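Local coordinates for putative glutathione S-transferase (Sinorhizobium meliloti, PDB 4MDC), which probably catalyses the conjugation of glutathione to electrophilic substrates, as a homodimeric member of the glutathione transferase family, at residues Tyr221-Leu234 / Gly240-Phe252. Numbering follows the deposited sequence.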
loop_
_atom_site.group_PDB
_atom_site.type_symbol
_atom_site.label_atom_id
_atom_site.label_comp_id
_atom_site.label_asym_id
_atom_site.label_seq_id
_atom_site.Cartn_x
_atom_site.Cartn_y
_atom_site.Cartn_z
ATOM N N TYR B 221 -8.127 -22.745 2.807
ATOM C CA TYR B 221 -7.475 -22.362 4.053
ATOM C C TYR B 221 -6.943 -23.558 4.842
ATOM O O TYR B 221 -5.875 -23.495 5.462
ATOM C CB TYR B 221 -8.395 -21.531 4.925
ATOM C CG TYR B 221 -7.747 -21.024 6.186
ATOM C CD1 TYR B 221 -6.662 -20.150 6.156
ATOM C CD2 TYR B 221 -8.216 -21.429 7.443
ATOM C CE1 TYR B 221 -6.082 -19.664 7.331
ATOM C CE2 TYR B 221 -7.613 -20.959 8.602
ATOM C CZ TYR B 221 -6.531 -20.101 8.535
ATOM O OH TYR B 221 -5.959 -19.591 9.683
ATOM N N GLN B 222 -7.667 -24.652 4.773
ATOM C CA GLN B 222 -7.210 -25.874 5.402
ATOM C C GLN B 222 -5.858 -26.304 4.835
ATOM O O GLN B 222 -5.000 -26.736 5.597
ATOM C CB GLN B 222 -8.275 -26.971 5.281
ATOM C CG GLN B 222 -8.217 -27.975 6.399
ATOM C CD GLN B 222 -7.235 -29.043 6.042
ATOM O OE1 GLN B 222 -6.879 -29.196 4.847
ATOM N NE2 GLN B 222 -6.764 -29.777 7.036
ATOM N N ARG B 223 -5.636 -26.123 3.537
ATOM C CA ARG B 223 -4.345 -26.374 2.938
ATOM C C ARG B 223 -3.282 -25.433 3.445
ATOM O O ARG B 223 -2.171 -25.890 3.726
ATOM C CB ARG B 223 -4.340 -26.254 1.398
ATOM C CG ARG B 223 -4.995 -27.387 0.622
ATOM C CD ARG B 223 -4.833 -27.094 -0.887
ATOM N NE ARG B 223 -6.045 -26.507 -1.457
ATOM C CZ ARG B 223 -6.075 -25.534 -2.365
ATOM N NH1 ARG B 223 -4.931 -24.919 -2.805
ATOM N NH2 ARG B 223 -7.251 -25.123 -2.822
ATOM N N LEU B 224 -3.550 -24.138 3.528
ATOM C CA LEU B 224 -2.528 -23.221 4.044
ATOM C C LEU B 224 -2.221 -23.459 5.551
ATOM O O LEU B 224 -1.053 -23.479 5.961
ATOM C CB LEU B 224 -2.940 -21.796 3.892
ATOM C CG LEU B 224 -2.583 -21.127 2.546
ATOM C CD1 LEU B 224 -1.079 -20.899 2.407
ATOM C CD2 LEU B 224 -3.087 -21.939 1.359
ATOM N N LYS B 225 -3.275 -23.586 6.344
ATOM C CA LYS B 225 -3.085 -23.703 7.795
ATOM C C LYS B 225 -2.372 -24.969 8.206
ATOM O O LYS B 225 -1.840 -25.038 9.327
ATOM C CB LYS B 225 -4.406 -23.478 8.583
ATOM C CG LYS B 225 -5.210 -24.695 8.959
ATOM C CD LYS B 225 -6.551 -24.333 9.604
ATOM C CE LYS B 225 -6.373 -23.924 11.054
ATOM N NZ LYS B 225 -7.641 -24.077 11.816
ATOM N N SER B 226 -2.361 -25.966 7.325
ATOM C CA SER B 226 -1.640 -27.226 7.592
ATOM C C SER B 226 -0.171 -27.200 7.218
ATOM O O SER B 226 0.545 -28.136 7.500
ATOM C CB SER B 226 -2.307 -28.419 6.926
ATOM O OG SER B 226 -2.295 -28.306 5.529
ATOM N N ARG B 227 0.304 -26.131 6.609
ATOM C CA ARG B 227 1.716 -26.091 6.238
ATOM C C ARG B 227 2.581 -25.906 7.485
ATOM O O ARG B 227 2.168 -25.240 8.420
ATOM C CB ARG B 227 1.971 -24.951 5.245
ATOM C CG ARG B 227 1.308 -25.201 3.917
ATOM C CD ARG B 227 1.535 -24.052 2.932
ATOM N NE ARG B 227 2.886 -23.983 2.387
ATOM C CZ ARG B 227 3.312 -24.645 1.322
ATOM N NH1 ARG B 227 2.513 -25.476 0.659
ATOM N NH2 ARG B 227 4.557 -24.508 0.924
ATOM N N PRO B 228 3.815 -26.419 7.464
ATOM C CA PRO B 228 4.701 -26.212 8.624
ATOM C C PRO B 228 4.902 -24.753 9.014
ATOM O O PRO B 228 5.061 -24.413 10.173
ATOM C CB PRO B 228 6.037 -26.822 8.149
ATOM C CG PRO B 228 5.592 -27.945 7.241
ATOM C CD PRO B 228 4.406 -27.349 6.496
ATOM N N SER B 229 4.960 -23.875 8.008
ATOM C CA SER B 229 5.173 -22.431 8.240
ATOM C C SER B 229 4.068 -21.824 9.118
ATOM O O SER B 229 4.284 -20.792 9.760
ATOM C CB SER B 229 5.251 -21.673 6.874
ATOM O OG SER B 229 4.050 -21.903 6.127
ATOM N N PHE B 230 2.878 -22.461 9.133
ATOM C CA PHE B 230 1.749 -21.961 9.894
ATOM C C PHE B 230 1.807 -22.359 11.352
ATOM O O PHE B 230 1.091 -21.778 12.152
ATOM C CB PHE B 230 0.409 -22.458 9.302
ATOM C CG PHE B 230 -0.530 -21.302 8.930
ATOM C CD1 PHE B 230 -0.369 -20.661 7.730
ATOM C CD2 PHE B 230 -1.550 -20.897 9.764
ATOM C CE1 PHE B 230 -1.199 -19.595 7.358
ATOM C CE2 PHE B 230 -2.412 -19.840 9.418
ATOM C CZ PHE B 230 -2.210 -19.170 8.201
ATOM N N ARG B 231 2.668 -23.308 11.679
ATOM C CA ARG B 231 2.649 -23.877 13.050
ATOM C C ARG B 231 2.862 -22.798 14.133
ATOM O O ARG B 231 2.119 -22.768 15.111
ATOM C CB ARG B 231 3.656 -24.989 13.194
ATOM C CG ARG B 231 3.184 -26.287 12.575
ATOM C CD ARG B 231 4.234 -27.388 12.593
ATOM N NE ARG B 231 3.732 -28.455 11.729
ATOM C CZ ARG B 231 4.488 -29.323 11.065
ATOM N NH1 ARG B 231 5.812 -29.267 11.143
ATOM N NH2 ARG B 231 3.907 -30.242 10.295
ATOM N N PRO B 232 3.856 -21.915 13.980
ATOM C CA PRO B 232 3.978 -20.836 14.974
ATOM C C PRO B 232 2.757 -19.900 15.085
ATOM O O PRO B 232 2.442 -19.417 16.170
ATOM C CB PRO B 232 5.226 -20.078 14.563
ATOM C CG PRO B 232 5.930 -20.963 13.548
ATOM C CD PRO B 232 4.852 -21.772 12.891
ATOM N N LEU B 233 2.050 -19.658 13.979
ATOM C CA LEU B 233 0.847 -18.862 14.029
ATOM C C LEU B 233 -0.270 -19.553 14.829
ATOM O O LEU B 233 -1.001 -18.891 15.557
ATOM C CB LEU B 233 0.334 -18.513 12.629
ATOM C CG LEU B 233 1.301 -17.798 11.702
ATOM C CD1 LEU B 233 0.605 -17.372 10.401
ATOM C CD2 LEU B 233 1.919 -16.592 12.392
ATOM N N LEU B 234 -0.423 -20.866 14.633
ATOM C CA LEU B 234 -1.505 -21.587 15.313
ATOM C C LEU B 234 -1.187 -21.789 16.804
ATOM O O LEU B 234 -2.123 -21.941 17.580
ATOM C CB LEU B 234 -1.757 -22.921 14.658
ATOM C CG LEU B 234 -2.192 -22.861 13.167
ATOM C CD1 LEU B 234 -2.491 -24.270 12.726
ATOM C CD2 LEU B 234 -3.379 -21.971 12.930
ATOM N N GLY B 240 -4.420 -11.575 26.745
ATOM C CA GLY B 240 -5.783 -11.176 27.140
ATOM C C GLY B 240 -6.927 -11.506 26.171
ATOM O O GLY B 240 -8.040 -11.030 26.338
ATOM N N VAL B 241 -6.662 -12.312 25.151
ATOM C CA VAL B 241 -7.719 -12.738 24.225
ATOM C C VAL B 241 -7.555 -14.190 23.893
ATOM O O VAL B 241 -6.574 -14.582 23.247
ATOM C CB VAL B 241 -7.703 -11.918 22.896
ATOM C CG1 VAL B 241 -8.926 -12.224 22.030
ATOM C CG2 VAL B 241 -7.633 -10.438 23.231
ATOM N N THR B 242 -8.584 -14.948 24.184
ATOM C CA THR B 242 -8.639 -16.354 23.885
ATOM C C THR B 242 -9.130 -16.586 22.473
ATOM O O THR B 242 -10.159 -16.043 22.104
ATOM C CB THR B 242 -9.605 -17.006 24.888
ATOM O OG1 THR B 242 -9.138 -16.598 26.155
ATOM C CG2 THR B 242 -9.637 -18.524 24.787
ATOM N N PRO B 243 -8.440 -17.435 21.726
ATOM C CA PRO B 243 -8.932 -17.677 20.374
ATOM C C PRO B 243 -10.211 -18.507 20.382
ATOM O O PRO B 243 -10.479 -19.234 21.326
ATOM C CB PRO B 243 -7.802 -18.490 19.750
ATOM C CG PRO B 243 -7.157 -19.190 20.906
ATOM C CD PRO B 243 -7.248 -18.226 22.045
ATOM N N VAL B 244 -10.914 -18.478 19.251
ATOM C CA VAL B 244 -12.044 -19.399 19.023
ATOM C C VAL B 244 -11.534 -20.864 19.091
ATOM O O VAL B 244 -10.381 -21.143 18.781
ATOM C CB VAL B 244 -12.724 -19.074 17.669
ATOM C CG1 VAL B 244 -11.939 -19.580 16.470
ATOM C CG2 VAL B 244 -14.145 -19.550 17.635
ATOM N N SER B 245 -12.387 -21.776 19.557
ATOM C CA SER B 245 -11.962 -23.138 19.898
ATOM C C SER B 245 -11.363 -23.906 18.717
ATOM O O SER B 245 -10.433 -24.660 18.906
ATOM C CB SER B 245 -13.105 -23.953 20.569
ATOM O OG SER B 245 -14.159 -24.120 19.637
ATOM N N HIS B 246 -11.856 -23.670 17.485
ATOM C CA HIS B 246 -11.327 -24.366 16.305
ATOM C C HIS B 246 -10.044 -23.744 15.716
ATOM O O HIS B 246 -9.506 -24.240 14.706
ATOM C CB HIS B 246 -12.370 -24.425 15.183
ATOM C CG HIS B 246 -12.667 -23.091 14.562
ATOM N ND1 HIS B 246 -13.798 -22.368 14.873
ATOM C CD2 HIS B 246 -12.010 -22.364 13.615
ATOM C CE1 HIS B 246 -13.820 -21.246 14.168
ATOM N NE2 HIS B 246 -12.742 -21.216 13.406
ATOM N N TYR B 247 -9.558 -22.672 16.338
ATOM C CA TYR B 247 -8.462 -21.889 15.732
ATOM C C TYR B 247 -7.252 -22.710 15.307
ATOM O O TYR B 247 -6.725 -22.560 14.191
ATOM C CB TYR B 247 -8.017 -20.768 16.685
ATOM C CG TYR B 247 -6.811 -19.999 16.176
ATOM C CD1 TYR B 247 -6.883 -19.208 15.024
ATOM C CD2 TYR B 247 -5.594 -20.124 16.811
ATOM C CE1 TYR B 247 -5.752 -18.562 14.549
ATOM C CE2 TYR B 247 -4.474 -19.431 16.395
ATOM C CZ TYR B 247 -4.554 -18.671 15.219
ATOM O OH TYR B 247 -3.419 -18.049 14.858
ATOM N N ALA B 248 -6.761 -23.557 16.225
ATOM C CA ALA B 248 -5.579 -24.340 15.965
ATOM C C ALA B 248 -5.871 -25.702 15.329
ATOM O O ALA B 248 -4.943 -26.455 15.067
ATOM C CB ALA B 248 -4.765 -24.521 17.245
ATOM N N ASP B 249 -7.136 -26.036 15.113
ATOM C CA ASP B 249 -7.564 -27.387 14.667
ATOM C C ASP B 249 -7.352 -27.538 13.159
ATOM O O ASP B 249 -7.850 -26.703 12.385
ATOM C CB ASP B 249 -9.037 -27.535 15.032
ATOM C CG ASP B 249 -9.572 -28.963 14.927
ATOM O OD1 ASP B 249 -8.880 -29.842 14.373
ATOM O OD2 ASP B 249 -10.723 -29.182 15.409
ATOM N N LEU B 250 -6.552 -28.521 12.745
ATOM C CA LEU B 250 -6.313 -28.732 11.309
ATOM C C LEU B 250 -7.522 -29.360 10.655
ATOM O O LEU B 250 -7.803 -29.090 9.487
ATOM C CB LEU B 250 -5.077 -29.590 11.040
ATOM C CG LEU B 250 -3.776 -29.033 11.619
ATOM C CD1 LEU B 250 -2.571 -29.835 11.134
ATOM C CD2 LEU B 250 -3.571 -27.576 11.315
ATOM N N ASP B 251 -8.267 -30.151 11.420
ATOM C CA ASP B 251 -9.484 -30.784 10.902
ATOM C C ASP B 251 -10.798 -30.040 11.234
ATOM O O ASP B 251 -11.822 -30.699 11.242
ATOM C CB ASP B 251 -9.657 -32.208 11.456
ATOM C CG ASP B 251 -8.323 -32.919 11.804
ATOM O OD1 ASP B 251 -7.449 -32.992 10.920
ATOM O OD2 ASP B 251 -8.156 -33.411 12.963
ATOM N N PHE B 252 -10.778 -28.726 11.526
ATOM C CA PHE B 252 -12.036 -27.899 11.748
ATOM C C PHE B 252 -13.064 -28.023 10.642
ATOM O O PHE B 252 -12.796 -28.586 9.587
ATOM C CB PHE B 252 -11.779 -26.373 11.966
ATOM C CG PHE B 252 -11.485 -25.565 10.688
ATOM C CD1 PHE B 252 -10.347 -25.836 9.913
ATOM C CD2 PHE B 252 -12.343 -24.523 10.262
ATOM C CE1 PHE B 252 -10.070 -25.099 8.747
ATOM C CE2 PHE B 252 -12.044 -23.762 9.100
ATOM C CZ PHE B 252 -10.916 -24.066 8.335
ATOM O OXT PHE B 252 -14.176 -27.491 10.815
HETATM O O HOH W 1 -7.065 -20.537 11.859
#
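Lys-225 of helix 215-225 pushes its ammonium group into the C-terminal tail of the chain, which here folds back over the all-helical C-terminal domain of the glutathione transferase fold. The tail has no regular helix or strand; successive type I turns, Val-244 to Tyr-247, His-246 to Asp-249 and Asp-249 to Phe-252, curl it so that the carbonyls of Tyr-247 and Asp-249 come within bonding distance of the lysine.

Polar contacts do much of the holding. A bend at chi3 (-78°) brings the lysine tip to the tail carbonyls, where Lys-225 NZ donates to Asp-249 O at 2.7 Å. Lys-225 NZ also donates to Tyr-247 O at 3.0 Å, and it comes from above both carbonyl planes. Tyr-247 O is used twice, since a water links it to the hydroxyl of buried Tyr-221. One helical turn before the lysine, Gln-222 NE2 gives Leu-250 O a nearly straight bond (170°) that lies in the plane of its own amide. Farther along, Tyr-247 OH donates to Leu-233 O at 2.7 Å, and Arg-36 of helix 33-44, in the N-terminal domain, also bonds this hydroxyl, so the tail is tied to both domains.

Apolar groups fill in between these bonds. Leu-234 divides its methyls: CD2 sits over one face of the Tyr-247 ring, toward the rim, while CD1 meets Leu-250 CD2 at 3.8 Å. Ala-248 CB packs beside the Leu-234 backbone carbonyl.

The terminal residue closes the arrangement. The Phe-252 and Tyr-221 side chains cross at about a right angle, Phe-252 CZ lying at the edge of the tyrosine ring, in its plane, and the terminal carboxylate pairs with Lys-218. Lys-225 NZ makes an off-centre cation-pi contact with the Phe-252 ring, 4.3 Å from its centroid, and Lys-225 CD lies 3.7 Å from Phe-252 CE1.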